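Local structure of alpha-1,3-glucanase (Paenibacillus glycanilyticus, 6K0P) at residues F357-A362 with N373-L378; N397-L402 with Q430-D435. The protein probably hydrolyses the alpha-1,3-glucosidic linkages of alpha-1,3-glucan, as a member of glycoside hydrolase family 87. The protein carries 1 engineered substitution. One frame throughout, in Å; residues are numbered along the deposited sequence.

Interaction 1: F357-A362 with N373-L378; sequences FALFSA and NKYTNL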
loop_
_atom_site.group_PDB
_atom_site.type_symbol
_atom_site.label_atom_id
_atom_site.label_comp_id
_atom_site.label_asym_id
_atom_site.label_seq_id
_atom_site.Cartn_x
_atom_site.Cartn_y
_atom_site.Cartn_z
ATOM N N PHE A 357 -0.993 5.116 -0.947
ATOM C CA PHE A 357 -0.964 6.456 -0.370
ATOM C C PHE A 357 -1.300 7.413 -1.496
ATOM O O PHE A 357 -0.627 7.406 -2.531
ATOM C CB PHE A 357 0.425 6.776 0.190
ATOM C CG PHE A 357 0.841 5.885 1.326
ATOM C CD1 PHE A 357 0.370 6.111 2.613
ATOM C CD2 PHE A 357 1.695 4.824 1.103
ATOM C CE1 PHE A 357 0.757 5.285 3.668
ATOM C CE2 PHE A 357 2.078 3.994 2.150
ATOM C CZ PHE A 357 1.607 4.226 3.430
ATOM N N ALA A 358 -2.331 8.228 -1.301
ATOM C CA ALA A 358 -2.837 9.070 -2.378
ATOM C C ALA A 358 -3.175 10.459 -1.859
ATOM O O ALA A 358 -3.484 10.653 -0.676
ATOM C CB ALA A 358 -4.073 8.457 -3.042
ATOM N N LEU A 359 -3.114 11.421 -2.778
ATOM C CA LEU A 359 -3.505 12.802 -2.529
ATOM C C LEU A 359 -4.337 13.238 -3.720
ATOM O O LEU A 359 -3.850 13.207 -4.854
ATOM C CB LEU A 359 -2.260 13.686 -2.380
ATOM C CG LEU A 359 -2.490 15.130 -1.929
ATOM C CD1 LEU A 359 -3.138 15.213 -0.544
ATOM C CD2 LEU A 359 -1.156 15.859 -1.912
ATOM N N PHE A 360 -5.602 13.571 -3.487
ATOM C CA PHE A 360 -6.485 14.000 -4.571
ATOM C C PHE A 360 -6.901 15.439 -4.319
ATOM O O PHE A 360 -7.699 15.715 -3.419
ATOM C CB PHE A 360 -7.715 13.107 -4.732
ATOM C CG PHE A 360 -8.474 13.371 -6.017
ATOM C CD1 PHE A 360 -9.345 14.447 -6.121
ATOM C CD2 PHE A 360 -8.277 12.569 -7.130
ATOM C CE1 PHE A 360 -10.017 14.701 -7.308
ATOM C CE2 PHE A 360 -8.947 12.817 -8.318
ATOM C CZ PHE A 360 -9.815 13.877 -8.407
ATOM N N SER A 361 -6.387 16.347 -5.133
ATOM C CA SER A 361 -6.657 17.765 -4.961
ATOM C C SER A 361 -7.906 18.157 -5.734
ATOM O O SER A 361 -8.043 17.838 -6.920
ATOM C CB SER A 361 -5.457 18.571 -5.441
ATOM O OG SER A 361 -5.598 19.948 -5.156
ATOM N N ALA A 362 -8.813 18.851 -5.056
ATOM C CA ALA A 362 -10.038 19.331 -5.675
ATOM C C ALA A 362 -10.526 20.516 -4.859
ATOM O O ALA A 362 -10.138 20.694 -3.702
ATOM C CB ALA A 362 -11.106 18.234 -5.734
ATOM N N ASN A 373 1.224 19.339 2.088
ATOM C CA ASN A 373 1.283 18.004 2.663
ATOM C C ASN A 373 2.679 17.421 2.513
ATOM O O ASN A 373 3.420 17.749 1.584
ATOM C CB ASN A 373 0.270 17.097 1.968
ATOM C CG ASN A 373 -1.158 17.551 2.201
ATOM O OD1 ASN A 373 -1.705 17.366 3.286
ATOM N ND2 ASN A 373 -1.772 18.154 1.185
ATOM N N LYS A 374 3.044 16.561 3.460
ATOM C CA LYS A 374 4.347 15.909 3.472
ATOM C C LYS A 374 4.105 14.419 3.647
ATOM O O LYS A 374 3.664 13.979 4.716
ATOM C CB LYS A 374 5.238 16.471 4.581
ATOM C CG LYS A 374 5.622 17.940 4.343
ATOM C CD LYS A 374 6.482 18.478 5.473
ATOM C CE LYS A 374 6.824 19.946 5.252
ATOM N NZ LYS A 374 7.564 20.173 3.974
ATOM N N TYR A 375 4.364 13.658 2.587
ATOM C CA TYR A 375 4.242 12.201 2.568
ATOM C C TYR A 375 5.686 11.706 2.576
ATOM O O TYR A 375 6.365 11.741 1.547
ATOM C CB TYR A 375 3.525 11.761 1.294
ATOM C CG TYR A 375 2.007 11.904 1.267
ATOM C CD1 TYR A 375 1.373 13.115 1.556
ATOM C CD2 TYR A 375 1.204 10.834 0.892
ATOM C CE1 TYR A 375 -0.017 13.233 1.505
ATOM C CE2 TYR A 375 -0.180 10.953 0.828
ATOM C CZ TYR A 375 -0.787 12.148 1.141
ATOM O OH TYR A 375 -2.160 12.258 1.085
ATOM N N THR A 376 6.172 11.273 3.737
ATOM C CA THR A 376 7.599 11.040 3.937
ATOM C C THR A 376 7.846 9.667 4.541
ATOM O O THR A 376 7.061 9.191 5.370
ATOM C CB THR A 376 8.225 12.110 4.846
ATOM O OG1 THR A 376 7.532 12.143 6.103
ATOM C CG2 THR A 376 8.137 13.494 4.196
ATOM N N ASN A 377 8.946 9.036 4.129
ATOM C CA ASN A 377 9.377 7.769 4.717
ATOM C C ASN A 377 8.258 6.733 4.630
ATOM O O ASN A 377 7.829 6.154 5.626
ATOM C CB ASN A 377 9.856 7.965 6.163
ATOM C CG ASN A 377 10.888 9.073 6.294
ATOM O OD1 ASN A 377 11.910 9.060 5.609
ATOM N ND2 ASN A 377 10.621 10.038 7.165
ATOM N N LEU A 378 7.782 6.508 3.409
ATOM C CA LEU A 378 6.630 5.645 3.184
ATOM C C LEU A 378 7.034 4.424 2.375
ATOM O O LEU A 378 7.811 4.528 1.415
ATOM C CB LEU A 378 5.524 6.393 2.437
ATOM C CG LEU A 378 4.959 7.654 3.098
ATOM C CD1 LEU A 378 3.816 8.219 2.250
ATOM C CD2 LEU A 378 4.467 7.359 4.518
#

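Interaction 2: N397-L402 with Q430-D435; sequences NLFQNL and QDTVID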
loop_
_atom_site.group_PDB
_atom_site.type_symbol
_atom_site.label_atom_id
_atom_site.label_comp_id
_atom_site.label_asym_id
_atom_site.label_seq_id
_atom_site.Cartn_x
_atom_site.Cartn_y
_atom_site.Cartn_z
ATOM N N ASN A 397 3.254 20.082 -2.528
ATOM C CA ASN A 397 3.171 18.829 -1.788
ATOM C C ASN A 397 4.439 18.025 -2.020
ATOM O O ASN A 397 4.968 17.992 -3.138
ATOM C CB ASN A 397 1.962 18.021 -2.227
ATOM C CG ASN A 397 0.664 18.700 -1.867
ATOM O OD1 ASN A 397 0.383 18.932 -0.689
ATOM N ND2 ASN A 397 -0.137 19.035 -2.872
ATOM N N LEU A 398 4.921 17.376 -0.961
ATOM C CA LEU A 398 6.198 16.676 -0.973
ATOM C C LEU A 398 5.975 15.189 -0.726
ATOM O O LEU A 398 5.243 14.813 0.193
ATOM C CB LEU A 398 7.105 17.238 0.120
ATOM C CG LEU A 398 8.446 16.536 0.330
ATOM C CD1 LEU A 398 9.367 16.673 -0.893
ATOM C CD2 LEU A 398 9.110 17.108 1.580
ATOM N N PHE A 399 6.613 14.352 -1.548
ATOM C CA PHE A 399 6.640 12.903 -1.385
ATOM C C PHE A 399 8.115 12.528 -1.346
ATOM O O PHE A 399 8.803 12.621 -2.369
ATOM C CB PHE A 399 5.926 12.231 -2.557
ATOM C CG PHE A 399 4.483 12.650 -2.702
ATOM C CD1 PHE A 399 4.146 13.856 -3.286
ATOM C CD2 PHE A 399 3.459 11.823 -2.240
ATOM C CE1 PHE A 399 2.819 14.245 -3.409
ATOM C CE2 PHE A 399 2.127 12.207 -2.363
ATOM C CZ PHE A 399 1.807 13.417 -2.949
ATOM N N GLN A 400 8.611 12.129 -0.173
ATOM C CA GLN A 400 10.048 12.046 0.051
ATOM C C GLN A 400 10.415 10.756 0.766
ATOM O O GLN A 400 9.761 10.370 1.740
ATOM C CB GLN A 400 10.502 13.238 0.888
ATOM C CG GLN A 400 11.996 13.326 1.110
ATOM C CD GLN A 400 12.354 14.612 1.831
ATOM O OE1 GLN A 400 11.968 14.818 2.984
ATOM N NE2 GLN A 400 13.058 15.500 1.142
ATOM N N ASN A 401 11.478 10.107 0.289
ATOM C CA ASN A 401 11.987 8.846 0.834
ATOM C C ASN A 401 10.921 7.746 0.784
ATOM O O ASN A 401 10.383 7.300 1.800
ATOM C CB ASN A 401 12.595 8.994 2.232
ATOM C CG ASN A 401 13.329 7.742 2.649
ATOM O OD1 ASN A 401 13.870 7.041 1.801
ATOM N ND2 ASN A 401 13.339 7.439 3.938
ATOM N N LEU A 402 10.657 7.305 -0.441
ATOM C CA LEU A 402 9.605 6.338 -0.729
ATOM C C LEU A 402 10.211 5.018 -1.172
ATOM O O LEU A 402 11.231 4.992 -1.869
ATOM C CB LEU A 402 8.708 6.831 -1.866
ATOM C CG LEU A 402 8.204 8.266 -1.798
ATOM C CD1 LEU A 402 7.416 8.598 -3.072
ATOM C CD2 LEU A 402 7.347 8.440 -0.545
ATOM N N GLN A 430 3.102 25.869 -7.322
ATOM C CA GLN A 430 4.265 25.457 -6.552
ATOM C C GLN A 430 4.491 23.964 -6.752
ATOM O O GLN A 430 3.538 23.202 -6.963
ATOM C CB GLN A 430 4.098 25.812 -5.059
ATOM C CG GLN A 430 3.963 27.319 -4.835
ATOM C CD GLN A 430 3.944 27.733 -3.367
ATOM O OE1 GLN A 430 3.920 26.899 -2.466
ATOM N NE2 GLN A 430 3.961 29.038 -3.127
ATOM N N ASP A 431 5.759 23.560 -6.684
ATOM C CA ASP A 431 6.151 22.213 -7.090
ATOM C C ASP A 431 5.449 21.119 -6.290
ATOM O O ASP A 431 5.282 21.207 -5.066
ATOM C CB ASP A 431 7.654 22.022 -6.904
ATOM C CG ASP A 431 8.459 22.502 -8.087
ATOM O OD1 ASP A 431 7.890 22.700 -9.185
ATOM O OD2 ASP A 431 9.672 22.679 -7.905
ATOM N N THR A 432 5.077 20.064 -7.007
ATOM C CA THR A 432 4.816 18.757 -6.430
ATOM C C THR A 432 6.110 17.980 -6.601
ATOM O O THR A 432 6.600 17.830 -7.726
ATOM C CB THR A 432 3.674 18.089 -7.187
ATOM O OG1 THR A 432 2.480 18.871 -7.024
ATOM C CG2 THR A 432 3.441 16.665 -6.677
ATOM N N VAL A 433 6.688 17.533 -5.490
ATOM C CA VAL A 433 8.053 17.023 -5.470
ATOM C C VAL A 433 8.037 15.551 -5.090
ATOM O O VAL A 433 7.450 15.172 -4.067
ATOM C CB VAL A 433 8.940 17.813 -4.492
ATOM C CG1 VAL A 433 10.351 17.210 -4.448
ATOM C CG2 VAL A 433 8.978 19.284 -4.869
ATOM N N ILE A 434 8.683 14.734 -5.911
ATOM C CA ILE A 434 9.030 13.361 -5.572
ATOM C C ILE A 434 10.544 13.360 -5.394
ATOM O O ILE A 434 11.287 13.624 -6.344
ATOM C CB ILE A 434 8.584 12.373 -6.663
ATOM C CG1 ILE A 434 7.054 12.185 -6.652
ATOM C CG2 ILE A 434 9.271 11.019 -6.457
ATOM C CD1 ILE A 434 6.246 13.343 -7.202
ATOM N N ASP A 435 11.016 13.113 -4.177
ATOM C CA ASP A 435 12.433 13.264 -3.848
ATOM C C ASP A 435 12.905 12.058 -3.050
ATOM O O ASP A 435 12.613 11.950 -1.855
ATOM C CB ASP A 435 12.664 14.548 -3.052
ATOM C CG ASP A 435 14.098 14.682 -2.548
ATOM O OD1 ASP A 435 15.008 14.014 -3.080
ATOM O OD2 ASP A 435 14.308 15.460 -1.599
HETATM O O HOH W 1 0.405 18.077 -5.409
#

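Interaction 1: F357-A362 with N373-L378
Tyr375 reaches from one wall of the parallel beta-helix to another, where its hydroxyl meets the backbone of Ala358. Strands 357-360 and 374-376 do not pair: their axes run almost antiparallel at 9.6 Å, facing each other across the interior of the coil, and side chains fill the gap. CB of Tyr375 already points at strand 357-360, and CG, anti to the carbonyl carbon (chi1 -79°), carries the ring on toward Ala358. Beyond CG, CD2 passes Phe357 CB at 4.2 Å, so that methylene sits at the ring edge, and CE2 then approaches Ala358 O at 3.6 Å. Next along the ring, CZ lies 4.1 Å from Leu359 CB. At the tip, OH donates a 2.7 Å hydrogen bond to Ala358 O. The bond bends at the acceptor, with a C=O...OH angle of 126°, and the hydroxyl stands above the carbonyl plane, 45° out of it. Ala358 is also backbone-bonded to Ile333 and Met335 of the neighbouring strand, and its side chain, turned away from Tyr375, lies about 10 Å from a bound glucose unit. A phenylalanine in place of Tyr375 would probably leave this buried carbonyl without its hydroxyl partner and lose the polar tie between the two walls. Toward the corner at Asn377, Leu378 lays its CD1 methyl over one face of the Phe357 ring, 4.1 Å from the centroid and close to the ring normal, a CH-pi contact. At the other end, Asn373 OD1 accepts from Asn342 ND2 and Asn373 ND2 bonds to Ser339 O, while Leu359 slants across this amide, its CD1 methyl touching the tyrosine hydroxyl and lying 3.7 Å from Asn373 ND2.

Interaction 2: N397-L402 with Q430-D435
Neighbouring coils of the right-handed parallel beta-helix stack here as two strands in register, from Leu398 beside Val433 to Gln400 beside Asp435. Val433 N binds Asn397 O at 2.9 Å, Phe399 N binds Val433 O at 2.8 Å, and Asp435 N returns to Phe399 O, a parallel ladder. Asn401 N, at the corner where the chain turns, adds a bond to Asp435 O. On the inward face, Phe399 turns the edge of its ring to Val433 O and brings CE1 4.1 Å from Thr432 CG2. On the same face, one water accepts from Asn397 ND2 (2.8 Å) and also binds Thr432 OG1, while Asn397 OD1 takes up Asn373 N of the preceding coil. Leu398 and Val433 share the other face, where CD1 of the leucine packs on CG1 of the valine at 3.7 Å. Beside them, matching first torsions (chi1 -176° and 174°) start Gln400 and Asp435 in the same direction, and the extended glutamine brings its NE2 alongside Asp435 OD2. Gln400 NE2 donates to Asp435 OD2 at 3.0 Å, meeting it from above the carboxylate plane. Since Asn481 ND2 binds OD1 of that carboxylate, neutral amides of the coils before and after grip both oxygens and probably stabilise its negative charge.

How the interactions relate
From the N terminus, strand 357-360 comes first; a loop of about a dozen residues then brings the chain back as 373-378, and interaction 1 closes that loop across the interior of the helix. The chain next passes through strand 389-392 and climbs to 397-402, from which a longer excursion leads to 430-435, where interaction 2 closes it. The two contacts therefore follow in series and neither encloses the other. They join where strand 397-407 stacks directly on 374-383: Tyr375 N lies 2.8 Å from Leu398 O, the Tyr375 and Phe399 rings meet inside, and Asn377 OD1 probably accepts from Asn401 ND2 along the corner.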